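PDB 3LQY: putative isochorismatase hydrolase from Oleispira antarctica, which probably hydrolyses a small-molecule substrate as a member of the isochorismatase-like cysteine hydrolases, its natural substrate being unestablished. Local coordinates for residues 93-96 against 100-103; 9-14 against 128-133; 28-33 against 119-124; 103-108 against 135-140; 132-135 against 140-143. All blocks are in the same frame, centred on the assembly; numbering follows the deposited sequence. Where two conformers were deposited one is given.

Contact 1: residues 93-96 against 100-103; sequences KHQI and RDTD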
loop_
_atom_site.group_PDB
_atom_site.type_symbol
_atom_site.label_atom_id
_atom_site.label_comp_id
_atom_site.label_asym_id
_atom_site.label_seq_id
_atom_site.Cartn_x
_atom_site.Cartn_y
_atom_site.Cartn_z
ATOM N N LYS A 93 10.010 6.748 1.864
ATOM C CA LYS A 93 10.083 7.241 0.470
ATOM C C LYS A 93 9.689 8.714 0.384
ATOM O O LYS A 93 9.026 9.252 1.281
ATOM C CB LYS A 93 9.188 6.419 -0.427
ATOM C CG LYS A 93 7.700 6.699 -0.345
ATOM C CD LYS A 93 6.944 5.783 -1.286
ATOM C CE LYS A 93 5.426 6.060 -1.324
ATOM N NZ LYS A 93 5.022 7.379 -1.963
ATOM N N HIS A 94 10.111 9.354 -0.702
ATOM C CA HIS A 94 9.813 10.770 -0.966
ATOM C C HIS A 94 9.201 11.000 -2.342
ATOM O O HIS A 94 8.899 12.126 -2.719
ATOM C CB HIS A 94 11.094 11.597 -0.796
ATOM C CG HIS A 94 11.814 11.329 0.500
ATOM N ND1 HIS A 94 11.261 11.613 1.732
ATOM C CD2 HIS A 94 13.022 10.771 0.750
ATOM C CE1 HIS A 94 12.110 11.267 2.684
ATOM N NE2 HIS A 94 13.181 10.745 2.114
ATOM N N GLN A 95 8.999 9.930 -3.082
ATOM C CA GLN A 95 8.476 10.004 -4.461
ATOM C C GLN A 95 7.204 9.203 -4.527
ATOM O O GLN A 95 6.950 8.404 -3.638
ATOM C CB GLN A 95 9.496 9.414 -5.450
ATOM C CG GLN A 95 10.778 10.175 -5.682
ATOM C CD GLN A 95 10.585 11.531 -6.327
ATOM O OE1 GLN A 95 9.462 11.980 -6.583
ATOM N NE2 GLN A 95 11.692 12.199 -6.589
ATOM N N ILE A 96 6.436 9.323 -5.630
ATOM C CA ILE A 96 5.208 8.575 -5.732
ATOM C C ILE A 96 5.493 7.064 -5.782
ATOM O O ILE A 96 4.859 6.261 -5.067
ATOM C CB ILE A 96 4.401 9.011 -6.996
ATOM C CG1 ILE A 96 4.055 10.491 -6.946
ATOM C CG2 ILE A 96 3.155 8.184 -7.146
ATOM C CD1 ILE A 96 3.912 11.135 -8.304
ATOM N N ARG A 100 11.439 4.299 -6.269
ATOM C CA ARG A 100 12.272 5.408 -6.734
ATOM C C ARG A 100 13.070 6.062 -5.621
ATOM O O ARG A 100 12.488 6.624 -4.680
ATOM C CB ARG A 100 11.417 6.458 -7.408
ATOM C CG ARG A 100 12.183 7.598 -7.992
ATOM C CD ARG A 100 11.321 8.377 -8.948
ATOM N NE ARG A 100 11.910 9.669 -9.264
ATOM C CZ ARG A 100 11.281 10.660 -9.887
ATOM N NH1 ARG A 100 10.031 10.508 -10.305
ATOM N NH2 ARG A 100 11.915 11.809 -10.115
ATOM N N ASP A 101 14.396 6.023 -5.770
ATOM C CA ASP A 101 15.351 6.566 -4.761
ATOM C C ASP A 101 15.168 5.975 -3.359
ATOM O O ASP A 101 15.565 6.583 -2.367
ATOM C CB ASP A 101 15.277 8.110 -4.686
ATOM C CG ASP A 101 15.648 8.790 -6.009
ATOM O OD1 ASP A 101 16.536 8.282 -6.731
ATOM O OD2 ASP A 101 15.053 9.849 -6.312
ATOM N N THR A 102 14.568 4.794 -3.282
ATOM C CA THR A 102 14.389 4.089 -2.034
ATOM C C THR A 102 15.187 2.812 -2.099
ATOM O O THR A 102 15.755 2.477 -3.112
ATOM C CB THR A 102 12.902 3.710 -1.750
ATOM O OG1 THR A 102 12.537 2.570 -2.543
ATOM C CG2 THR A 102 11.995 4.881 -1.999
ATOM N N ASP A 103 15.176 2.100 -0.988
ATOM C CA ASP A 103 15.874 0.843 -0.820
ATOM C C ASP A 103 14.931 -0.318 -1.033
ATOM O O ASP A 103 15.266 -1.446 -0.689
ATOM C CB ASP A 103 16.387 0.761 0.625
ATOM C CG ASP A 103 17.342 1.899 0.986
ATOM O OD1 ASP A 103 17.865 2.548 0.050
ATOM O OD2 ASP A 103 17.574 2.140 2.197
HETATM O O HOH W 1 12.140 8.647 -2.288
#
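NZ of Lys93, the residue whose CB packs on CG2 of Thr102 at 3.6 Å, is gripped by several groups. Gln95 O accepts from Lys93 NZ at 2.8 Å, the donor standing 22° out of the carbonyl plane, and Ile96 O adds a weak bond. NZ also bonds ND1 of His59 and a sulfinate oxygen of the modified cysteine at position 126, with a long, weak ion pair to Asp14; this grouping is consistent with the Asp-Lys-Cys triad of cysteine hydrolases in this family. Nearer the surface, Gln95 lies over Arg100. The amide and guanidinium planes are only 17° apart, with NE2 of Gln95 3.6 Å from NH2 of Arg100 and displaced toward the guanidinium rim. The Gln95 chain turns at chi2 (-65°), which lays its amide over the guanidinium of the extended arginine, the two chains crossing at a slant. A water joins the two backbones, donating to Arg100 O and accepting from His94 N at 2.7 Å. Thr102 OG1 is held by Ser98 O and Leu104 N. Both segments belong to the one loop that leads from strand 90-93, an outermost strand of the parallel sheet, to helix 104-110.

Contact 2: residues 9-14 against 128-133; sequences ALLLID and DAVTRA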
loop_
_atom_site.group_PDB
_atom_site.type_symbol
_atom_site.label_atom_id
_atom_site.label_comp_id
_atom_site.label_asym_id
_atom_site.label_seq_id
_atom_site.Cartn_x
_atom_site.Cartn_y
_atom_site.Cartn_z
ATOM N N ALA A 9 5.643 -11.452 -0.186
ATOM C CA ALA A 9 5.702 -10.439 0.848
ATOM C C ALA A 9 4.406 -9.646 0.825
ATOM O O ALA A 9 3.877 -9.315 -0.252
ATOM C CB ALA A 9 6.870 -9.511 0.579
ATOM N N LEU A 10 3.869 -9.328 1.990
ATOM C CA LEU A 10 2.779 -8.340 2.079
ATOM C C LEU A 10 3.423 -6.966 2.165
ATOM O O LEU A 10 4.322 -6.733 2.977
ATOM C CB LEU A 10 1.856 -8.627 3.256
ATOM C CG LEU A 10 0.776 -7.619 3.678
ATOM C CD1 LEU A 10 -0.432 -7.669 2.681
ATOM C CD2 LEU A 10 0.401 -7.934 5.142
ATOM N N LEU A 11 2.996 -6.081 1.267
ATOM C CA LEU A 11 3.593 -4.763 1.089
ATOM C C LEU A 11 2.531 -3.734 1.367
ATOM O O LEU A 11 1.552 -3.580 0.605
ATOM C CB LEU A 11 4.137 -4.595 -0.322
ATOM C CG LEU A 11 4.992 -3.372 -0.653
ATOM C CD1 LEU A 11 6.182 -3.274 0.249
ATOM C CD2 LEU A 11 5.454 -3.466 -2.102
ATOM N N LEU A 12 2.713 -3.017 2.458
ATOM C CA LEU A 12 1.725 -2.078 2.874
ATOM C C LEU A 12 2.233 -0.694 2.539
ATOM O O LEU A 12 3.241 -0.227 3.081
ATOM C CB LEU A 12 1.483 -2.223 4.392
ATOM C CG LEU A 12 1.143 -3.661 4.869
ATOM C CD1 LEU A 12 2.385 -4.512 5.233
ATOM C CD2 LEU A 12 0.156 -3.638 6.040
ATOM N N ILE A 13 1.507 -0.012 1.668
ATOM C CA ILE A 13 1.917 1.300 1.161
ATOM C C ILE A 13 1.195 2.421 1.875
ATOM O O ILE A 13 0.013 2.625 1.671
ATOM C CB ILE A 13 1.604 1.431 -0.376
ATOM C CG1 ILE A 13 2.282 0.310 -1.173
ATOM C CG2 ILE A 13 2.075 2.807 -0.874
ATOM C CD1 ILE A 13 3.808 0.333 -1.125
ATOM N N ASP A 14 1.915 3.112 2.765
ATOM C CA ASP A 14 1.514 4.383 3.300
ATOM C C ASP A 14 0.168 4.374 3.999
ATOM O O ASP A 14 -0.641 5.269 3.777
ATOM C CB ASP A 14 1.506 5.506 2.247
ATOM C CG ASP A 14 2.857 5.754 1.590
ATOM O OD1 ASP A 14 3.856 5.144 1.982
ATOM O OD2 ASP A 14 2.888 6.559 0.598
ATOM N N ASP A 128 -1.103 2.370 -7.862
ATOM C CA ASP A 128 -0.942 2.249 -9.323
ATOM C C ASP A 128 0.535 2.201 -9.629
ATOM O O ASP A 128 1.016 1.282 -10.299
ATOM C CB ASP A 128 -1.574 3.427 -10.055
ATOM C CG ASP A 128 -1.502 3.245 -11.597
ATOM O OD1 ASP A 128 -2.042 2.206 -12.024
ATOM O OD2 ASP A 128 -0.952 4.128 -12.321
ATOM N N ALA A 129 1.300 3.151 -9.084
ATOM C CA ALA A 129 2.741 3.243 -9.377
ATOM C C ALA A 129 3.510 2.014 -8.947
ATOM O O ALA A 129 4.325 1.517 -9.675
ATOM C CB ALA A 129 3.393 4.496 -8.687
ATOM N N VAL A 130 3.300 1.553 -7.716
ATOM C CA VAL A 130 4.127 0.435 -7.252
ATOM C C VAL A 130 3.760 -0.866 -7.957
ATOM O O VAL A 130 4.639 -1.710 -8.195
ATOM C CB VAL A 130 4.098 0.248 -5.680
ATOM C CG1 VAL A 130 2.784 -0.324 -5.195
ATOM C CG2 VAL A 130 5.243 -0.645 -5.256
ATOM N N THR A 131 2.483 -1.065 -8.246
ATOM C CA THR A 131 2.069 -2.303 -8.873
ATOM C C THR A 131 2.666 -2.413 -10.279
ATOM O O THR A 131 3.238 -3.442 -10.652
ATOM C CB THR A 131 0.544 -2.421 -8.936
ATOM O OG1 THR A 131 0.022 -2.250 -7.609
ATOM C CG2 THR A 131 0.135 -3.774 -9.457
ATOM N N ARG A 132 2.579 -1.340 -11.043
ATOM C CA ARG A 132 3.108 -1.326 -12.415
ATOM C C ARG A 132 4.607 -1.369 -12.413
ATOM O O ARG A 132 5.197 -2.082 -13.227
ATOM C CB ARG A 132 2.634 -0.077 -13.139
ATOM C CG ARG A 132 1.154 -0.077 -13.334
ATOM C CD ARG A 132 0.750 1.090 -14.225
ATOM N NE ARG A 132 -0.689 1.225 -14.346
ATOM C CZ ARG A 132 -1.390 1.368 -15.475
ATOM N NH1 ARG A 132 -0.815 1.340 -16.690
ATOM N NH2 ARG A 132 -2.688 1.507 -15.383
ATOM N N ALA A 133 5.248 -0.678 -11.462
ATOM C CA ALA A 133 6.706 -0.733 -11.380
ATOM C C ALA A 133 7.189 -2.148 -11.022
ATOM O O ALA A 133 8.175 -2.654 -11.608
ATOM C CB ALA A 133 7.239 0.302 -10.380
#
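Ile13 CG1 sits opposite its own carbonyl carbon (chi1 -57°), while Val130 CG1 falls between its backbone N and carbonyl carbon (chi1 73°), and these two settings bring the side chains together tip to tip. This is strand-to-helix packing of the three-layer alpha/beta fold of isochorismatase-like hydrolases: strand 8-13 lies in the middle of the parallel sheet and helix 128-137 lies across one face of it. CG1 of Ile13 meets CG1 of Val130 at 4.1 Å. Two residues back on the same side of the strand, CD2 of Leu11 approaches CG2 of Val130 at 4.2 Å, so the two branches of the valine are divided between two strand residues. The touch is light and purely apolar; Phe99 from a loop also rests on Val130, and Ser98 on Ile13. On the helix itself, one turn links Asp128 to Arg132 by a salt bridge, in which NE of Arg132 donates to the syn side of Asp128 OD1 at 2.9 Å, 31° out of the carboxylate plane.

Contact 3: residues 28-33 against 119-124; sequences NPLVGT and VGAMTH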
loop_
_atom_site.group_PDB
_atom_site.type_symbol
_atom_site.label_atom_id
_atom_site.label_comp_id
_atom_site.label_asym_id
_atom_site.label_seq_id
_atom_site.Cartn_x
_atom_site.Cartn_y
_atom_site.Cartn_z
ATOM N N ASN A 28 -4.822 15.001 4.888
ATOM C CA ASN A 28 -5.122 14.517 3.527
ATOM C C ASN A 28 -6.046 13.301 3.603
ATOM O O ASN A 28 -5.692 12.233 3.115
ATOM C CB ASN A 28 -3.815 14.177 2.786
ATOM C CG ASN A 28 -3.936 14.320 1.254
ATOM O OD1 ASN A 28 -3.772 15.416 0.684
ATOM N ND2 ASN A 28 -4.196 13.195 0.586
ATOM N N PRO A 29 -7.210 13.453 4.278
ATOM C CA PRO A 29 -8.123 12.353 4.542
ATOM C C PRO A 29 -8.632 11.779 3.241
ATOM O O PRO A 29 -8.917 12.550 2.298
ATOM C CB PRO A 29 -9.244 12.993 5.386
ATOM C CG PRO A 29 -9.202 14.416 5.025
ATOM C CD PRO A 29 -7.738 14.727 4.800
ATOM N N LEU A 30 -8.651 10.452 3.179
ATOM C CA LEU A 30 -9.132 9.727 2.008
ATOM C C LEU A 30 -10.476 9.149 2.330
ATOM O O LEU A 30 -10.904 9.179 3.476
ATOM C CB LEU A 30 -8.189 8.588 1.682
ATOM C CG LEU A 30 -6.731 8.955 1.489
ATOM C CD1 LEU A 30 -5.954 7.659 1.193
ATOM C CD2 LEU A 30 -6.477 9.981 0.363
ATOM N N VAL A 31 -11.118 8.597 1.321
ATOM C CA VAL A 31 -12.431 7.971 1.444
ATOM C C VAL A 31 -12.275 6.505 1.798
ATOM O O VAL A 31 -11.601 5.781 1.091
ATOM C CB VAL A 31 -13.223 8.085 0.128
ATOM C CG1 VAL A 31 -14.482 7.251 0.207
ATOM C CG2 VAL A 31 -13.529 9.552 -0.182
ATOM N N GLY A 32 -12.834 6.086 2.948
ATOM C CA GLY A 32 -12.836 4.650 3.296
ATOM C C GLY A 32 -11.521 4.111 3.828
ATOM O O GLY A 32 -11.270 2.881 3.817
ATOM N N THR A 33 -10.653 4.984 4.322
ATOM C CA THR A 33 -9.349 4.522 4.774
ATOM C C THR A 33 -9.453 3.523 5.942
ATOM O O THR A 33 -8.721 2.540 6.015
ATOM C CB THR A 33 -8.477 5.666 5.252
ATOM O OG1 THR A 33 -8.677 6.819 4.434
ATOM C CG2 THR A 33 -6.996 5.243 5.279
ATOM N N VAL A 119 -1.311 -3.554 -0.553
ATOM C CA VAL A 119 -2.414 -2.882 0.111
ATOM C C VAL A 119 -1.946 -1.454 0.426
ATOM O O VAL A 119 -0.756 -1.149 0.387
ATOM C CB VAL A 119 -2.875 -3.649 1.385
ATOM C CG1 VAL A 119 -3.133 -5.153 1.057
ATOM C CG2 VAL A 119 -1.877 -3.463 2.556
ATOM N N GLY A 120 -2.881 -0.577 0.716
ATOM C CA GLY A 120 -2.507 0.783 1.100
ATOM C C GLY A 120 -3.148 1.897 0.280
ATOM O O GLY A 120 -4.271 1.778 -0.172
ATOM N N ALA A 121 -2.416 2.978 0.103
ATOM C CA ALA A 121 -3.008 4.234 -0.377
ATOM C C ALA A 121 -1.925 5.074 -1.059
ATOM O O ALA A 121 -0.757 4.959 -0.702
ATOM C CB ALA A 121 -3.635 4.995 0.783
HETATM N N MSE A 122 -2.270 5.912 -2.062
HETATM C CA MSE A 122 -3.593 6.069 -2.620
HETATM C C MSE A 122 -3.714 5.238 -3.945
HETATM O O MSE A 122 -2.716 5.037 -4.640
HETATM C CB MSE A 122 -3.817 7.544 -2.934
HETATM C CG MSE A 122 -3.563 8.425 -1.762
HETATM SE SE MSE A 122 -3.756 10.314 -2.178
HETATM C CE MSE A 122 -1.925 10.669 -2.702
ATOM N N THR A 123 -4.876 4.636 -4.157
ATOM C CA THR A 123 -5.143 3.722 -5.294
ATOM C C THR A 123 -4.609 4.347 -6.593
ATOM O O THR A 123 -3.852 3.716 -7.315
ATOM C CB THR A 123 -6.647 3.378 -5.460
ATOM O OG1 THR A 123 -7.196 2.929 -4.171
ATOM C CG2 THR A 123 -6.886 2.308 -6.591
ATOM N N HIS A 124 -4.954 5.609 -6.809
ATOM C CA HIS A 124 -4.722 6.211 -8.168
ATOM C C HIS A 124 -3.335 6.762 -8.273
ATOM O O HIS A 124 -2.894 7.190 -9.369
ATOM C CB HIS A 124 -5.673 7.341 -8.366
ATOM C CG HIS A 124 -5.437 8.504 -7.459
ATOM N ND1 HIS A 124 -5.600 8.415 -6.081
ATOM C CD2 HIS A 124 -5.029 9.776 -7.704
ATOM C CE1 HIS A 124 -5.365 9.591 -5.534
ATOM N NE2 HIS A 124 -5.004 10.433 -6.477
#
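Leu30 leans on Ala121 and the selenomethionine Met122, joining the loop before helix 33-49 to the C-terminal end of strand 115-121, the end at which active sites of parallel alpha/beta folds usually lie. From CB the chain runs to CG, set beside the backbone N (chi1 -55°), and there it forks toward the other segment. The CD1 branch reaches CB of Ala121 at 3.6 Å and also lies 3.9 Å from CG of Met122. The CD2 branch takes the neighbouring position, 3.7 Å from SE of Met122, so that both branches lie against one side of the methionine chain, which crosses the leucine at about a right angle. Tyr19 and Ala149 add further apolar cover to Leu30. An alanine here is likely to open a gap beside Ala121 and leave the Met122 chain less confined on that side. The peptide bond before Met122 is cis, and its backbone N bonds a sulfinate oxygen of the modified cysteine at position 126, consistent with the oxyanion-stabilising cis peptide known in this family. A bound glycerol, probably from the crystallisation liquor, lies about 6 Å from the leucine side chain, and one of its hydroxyls donates a hydrogen bond to Val31 O. The selenium-bearing chain bends at its last torsion, chi3 -90°, turning CE aside from CD2 of Leu30.

Contact 4: residues 103-108 against 135-140; sequences DLKKVL and EDLGYE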
loop_
_atom_site.group_PDB
_atom_site.type_symbol
_atom_site.label_atom_id
_atom_site.label_comp_id
_atom_site.label_asym_id
_atom_site.label_seq_id
_atom_site.Cartn_x
_atom_site.Cartn_y
_atom_site.Cartn_z
ATOM N N ASP A 103 15.176 2.100 -0.988
ATOM C CA ASP A 103 15.874 0.843 -0.820
ATOM C C ASP A 103 14.931 -0.318 -1.033
ATOM O O ASP A 103 15.266 -1.446 -0.689
ATOM C CB ASP A 103 16.387 0.761 0.625
ATOM C CG ASP A 103 17.342 1.899 0.986
ATOM O OD1 ASP A 103 17.865 2.548 0.050
ATOM O OD2 ASP A 103 17.574 2.140 2.197
ATOM N N LEU A 104 13.740 -0.056 -1.562
ATOM C CA LEU A 104 12.711 -1.103 -1.600
ATOM C C LEU A 104 13.174 -2.364 -2.316
ATOM O O LEU A 104 12.990 -3.474 -1.802
ATOM C CB LEU A 104 11.415 -0.611 -2.211
ATOM C CG LEU A 104 10.335 -1.706 -2.204
ATOM C CD1 LEU A 104 9.967 -2.086 -0.753
ATOM C CD2 LEU A 104 9.103 -1.278 -3.035
ATOM N N LYS A 105 13.785 -2.189 -3.481
ATOM C CA LYS A 105 14.226 -3.323 -4.291
ATOM C C LYS A 105 15.262 -4.109 -3.506
ATOM O O LYS A 105 15.067 -5.297 -3.221
ATOM C CB LYS A 105 14.814 -2.854 -5.630
ATOM C CG LYS A 105 14.929 -3.957 -6.702
ATOM C CD LYS A 105 15.687 -3.447 -7.944
ATOM C CE LYS A 105 15.785 -4.511 -9.055
ATOM N NZ LYS A 105 16.987 -4.303 -9.931
ATOM N N LYS A 106 16.347 -3.424 -3.136
ATOM C CA LYS A 106 17.420 -4.040 -2.361
ATOM C C LYS A 106 16.818 -4.805 -1.184
ATOM O O LYS A 106 17.183 -5.940 -0.910
ATOM C CB LYS A 106 18.404 -2.971 -1.863
ATOM N N VAL A 107 15.868 -4.192 -0.508
ATOM C CA VAL A 107 15.165 -4.856 0.581
ATOM C C VAL A 107 14.449 -6.154 0.152
ATOM O O VAL A 107 14.702 -7.224 0.726
ATOM C CB VAL A 107 14.189 -3.876 1.304
ATOM C CG1 VAL A 107 13.180 -4.637 2.161
ATOM C CG2 VAL A 107 14.962 -2.864 2.150
ATOM N N LEU A 108 13.597 -6.066 -0.877
ATOM C CA LEU A 108 12.867 -7.231 -1.358
ATOM C C LEU A 108 13.850 -8.286 -1.831
ATOM O O LEU A 108 13.709 -9.457 -1.467
ATOM C CB LEU A 108 11.921 -6.858 -2.502
ATOM C CG LEU A 108 10.771 -5.913 -2.137
ATOM C CD1 LEU A 108 10.013 -5.527 -3.420
ATOM C CD2 LEU A 108 9.826 -6.559 -1.141
ATOM N N GLU A 135 5.524 -5.189 -11.308
ATOM C CA GLU A 135 5.242 -6.171 -12.352
ATOM C C GLU A 135 6.291 -6.017 -13.451
ATOM O O GLU A 135 6.841 -7.012 -13.943
ATOM C CB GLU A 135 3.823 -5.986 -12.874
ATOM C CG GLU A 135 3.284 -7.185 -13.659
ATOM C CD GLU A 135 3.919 -7.306 -15.013
ATOM O OE1 GLU A 135 4.389 -6.254 -15.516
ATOM O OE2 GLU A 135 3.938 -8.422 -15.578
ATOM N N ASP A 136 6.591 -4.778 -13.837
ATOM C CA ASP A 136 7.653 -4.516 -14.835
ATOM C C ASP A 136 9.032 -4.958 -14.388
ATOM O O ASP A 136 9.867 -5.328 -15.208
ATOM C CB ASP A 136 7.737 -3.035 -15.216
ATOM C CG ASP A 136 6.616 -2.590 -16.120
ATOM O OD1 ASP A 136 5.901 -3.446 -16.714
ATOM O OD2 ASP A 136 6.444 -1.345 -16.265
ATOM N N LEU A 137 9.290 -4.937 -13.087
ATOM C CA LEU A 137 10.570 -5.408 -12.581
ATOM C C LEU A 137 10.626 -6.916 -12.518
ATOM O O LEU A 137 11.697 -7.456 -12.341
ATOM C CB LEU A 137 10.835 -4.857 -11.184
ATOM C CG LEU A 137 11.281 -3.398 -11.130
ATOM C CD1 LEU A 137 11.310 -2.918 -9.634
ATOM C CD2 LEU A 137 12.623 -3.191 -11.829
ATOM N N GLY A 138 9.478 -7.580 -12.580
ATOM C CA GLY A 138 9.430 -9.025 -12.564
ATOM C C GLY A 138 8.698 -9.742 -11.447
ATOM O O GLY A 138 8.641 -10.973 -11.466
ATOM N N TYR A 139 8.152 -9.017 -10.466
ATOM C CA TYR A 139 7.368 -9.650 -9.413
ATOM C C TYR A 139 5.990 -10.019 -9.884
ATOM O O TYR A 139 5.397 -9.284 -10.674
ATOM C CB TYR A 139 7.199 -8.692 -8.204
ATOM C CG TYR A 139 8.516 -8.201 -7.650
ATOM C CD1 TYR A 139 9.203 -8.926 -6.682
ATOM C CD2 TYR A 139 9.073 -7.001 -8.091
ATOM C CE1 TYR A 139 10.416 -8.493 -6.199
ATOM C CE2 TYR A 139 10.293 -6.543 -7.596
ATOM C CZ TYR A 139 10.968 -7.293 -6.648
ATOM O OH TYR A 139 12.180 -6.832 -6.137
ATOM N N GLU A 140 5.454 -11.138 -9.404
ATOM C CA GLU A 140 4.029 -11.434 -9.628
ATOM C C GLU A 140 3.270 -10.663 -8.556
ATOM O O GLU A 140 3.600 -10.759 -7.383
ATOM C CB GLU A 140 3.740 -12.926 -9.523
ATOM C CG GLU A 140 4.555 -13.751 -10.449
ATOM C CD GLU A 140 4.271 -15.211 -10.291
ATOM O OE1 GLU A 140 3.376 -15.567 -9.494
ATOM O OE2 GLU A 140 4.964 -16.001 -10.929
#
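Apolar packing between Tyr139 and Leu108 comes first: CD1 of Leu108 comes within 3.8 Å of CZ of Tyr139, meeting the ring obliquely. The ring reaches that far because its CG stands opposite the carbonyl carbon (chi1 -56°). Van der Waals approaches of the polar tyrosine oxygen make the second group, OH of Tyr139 lying 3.6 Å from CB of Leu108 and 4.0 Å from CG of Lys105. Farther along the lysine, CE of Lys105 passes Leu137 CD2 at 4.4 Å. Backbone bonding forms the third. Gly138 ends helix 128-137 in a Schellman motif, with Gly138 N bonded to Glu135 O at 3.0 Å, and the chain leaves from there to place Tyr139 facing helix 104-110. With an alanine at Tyr139 the flank of Leu108 would probably lose its neighbour, and a gap would open between helix 104-110 and the loop that follows helix 128-137. Leu116 of strand 115-121 touches both residues, and Phe99 lies beside Leu108. The contact thus rests on shape and apolar surface, with the lysine contributing methylenes rather than charge.

Contact 5: residues 132-135 against 140-143; sequences RAAE and ECAV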
loop_
_atom_site.group_PDB
_atom_site.type_symbol
_atom_site.label_atom_id
_atom_site.label_comp_id
_atom_site.label_asym_id
_atom_site.label_seq_id
_atom_site.Cartn_x
_atom_site.Cartn_y
_atom_site.Cartn_z
ATOM N N ARG A 132 2.579 -1.340 -11.043
ATOM C CA ARG A 132 3.108 -1.326 -12.415
ATOM C C ARG A 132 4.607 -1.369 -12.413
ATOM O O ARG A 132 5.197 -2.082 -13.227
ATOM C CB ARG A 132 2.634 -0.077 -13.139
ATOM C CG ARG A 132 1.154 -0.077 -13.334
ATOM C CD ARG A 132 0.750 1.090 -14.225
ATOM N NE ARG A 132 -0.689 1.225 -14.346
ATOM C CZ ARG A 132 -1.390 1.368 -15.475
ATOM N NH1 ARG A 132 -0.815 1.340 -16.690
ATOM N NH2 ARG A 132 -2.688 1.507 -15.383
ATOM N N ALA A 133 5.248 -0.678 -11.462
ATOM C CA ALA A 133 6.706 -0.733 -11.380
ATOM C C ALA A 133 7.189 -2.148 -11.022
ATOM O O ALA A 133 8.175 -2.654 -11.608
ATOM C CB ALA A 133 7.239 0.302 -10.380
ATOM N N ALA A 134 6.495 -2.777 -10.067
ATOM C CA ALA A 134 6.863 -4.107 -9.589
ATOM C C ALA A 134 6.687 -5.177 -10.668
ATOM O O ALA A 134 7.567 -5.996 -10.866
ATOM C CB ALA A 134 6.076 -4.482 -8.329
ATOM N N GLU A 135 5.524 -5.189 -11.308
ATOM C CA GLU A 135 5.242 -6.171 -12.352
ATOM C C GLU A 135 6.291 -6.017 -13.451
ATOM O O GLU A 135 6.841 -7.012 -13.943
ATOM C CB GLU A 135 3.823 -5.986 -12.874
ATOM C CG GLU A 135 3.284 -7.185 -13.659
ATOM C CD GLU A 135 3.919 -7.306 -15.013
ATOM O OE1 GLU A 135 4.389 -6.254 -15.516
ATOM O OE2 GLU A 135 3.938 -8.422 -15.578
ATOM N N GLU A 140 5.454 -11.138 -9.404
ATOM C CA GLU A 140 4.029 -11.434 -9.628
ATOM C C GLU A 140 3.270 -10.663 -8.556
ATOM O O GLU A 140 3.600 -10.759 -7.383
ATOM C CB GLU A 140 3.740 -12.926 -9.523
ATOM C CG GLU A 140 4.555 -13.751 -10.449
ATOM C CD GLU A 140 4.271 -15.211 -10.291
ATOM O OE1 GLU A 140 3.376 -15.567 -9.494
ATOM O OE2 GLU A 140 4.964 -16.001 -10.929
ATOM N N CYS A 141 2.290 -9.859 -8.963
ATOM C CA CYS A 141 1.636 -8.954 -8.041
ATOM C C CYS A 141 0.191 -9.346 -7.869
ATOM O O CYS A 141 -0.476 -9.794 -8.830
ATOM C CB CYS A 141 1.683 -7.530 -8.593
ATOM S SG CYS A 141 3.327 -6.845 -8.762
ATOM N N ALA A 142 -0.288 -9.134 -6.650
ATOM C CA ALA A 142 -1.702 -9.138 -6.373
ATOM C C ALA A 142 -1.995 -7.851 -5.622
ATOM O O ALA A 142 -1.105 -7.283 -4.986
ATOM C CB ALA A 142 -2.076 -10.357 -5.542
ATOM N N VAL A 143 -3.249 -7.425 -5.673
ATOM C CA VAL A 143 -3.695 -6.221 -5.019
ATOM C C VAL A 143 -4.995 -6.593 -4.333
ATOM O O VAL A 143 -5.907 -7.141 -4.964
ATOM C CB VAL A 143 -3.864 -5.029 -6.020
ATOM C CG1 VAL A 143 -4.302 -3.779 -5.303
ATOM C CG2 VAL A 143 -2.575 -4.772 -6.810
#
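The peptide plane linking Ala134 to Glu135 is the flat group of this contact, and SG of Cys141 lies over one of its faces, 3.7 Å almost straight above N of Glu135. Beside this plane, CB of Ala134 touches the same sulfur at 3.7 Å, and CB of Glu135 stands a little farther off, 4.2 Å from SG. The thiol reaches the helix because SG is set opposite the carbonyl carbon and beside the backbone N of Cys141 (chi1 -64°). The carboxylate of Glu135 leads away from the strand. Helix 128-137 and strand 140-149 are the helix and second strand of a beta-alpha-beta crossover that begins with strand 115-121, parallel neighbour of the second strand in the sheet. Leu116 of that first strand packs against Ala134, and Ala178 against Cys141. Where the chain turns, the CA atoms of Glu135 and Glu140 are 6.0 Å apart; farther in, the small methyl and the sulfur meet directly. The sulfur serves here as a compact, polarisable apolar group resting on a peptide face.

Overall arrangement
Helix 128-137, packed on one face of the parallel sheet, ties three of the contacts together: contact 2 sets it on strand 8-13, contact 5 on strand 140-149, and contact 4 joins its end to helix 104-110. Contacts 2 and 5 have centres about 7 Å apart, and contacts 4 and 5 are linked by a probable bond from Tyr139 N to Ala134 O at 3.1 Å. Contacts 2 and 3 meet in the sheet, where Ile13 N lies 2.8 Å from Val119 O. Contacts 1 and 3, with centres about 18 Å apart, both bond the modified cysteine at position 126, so they flank the probable active site. There contact 1 also meets contact 2, their centres about 12 Å apart, through the long, weak ion pair of Lys93 NZ with Asp14 OD2 at 3.4 Å.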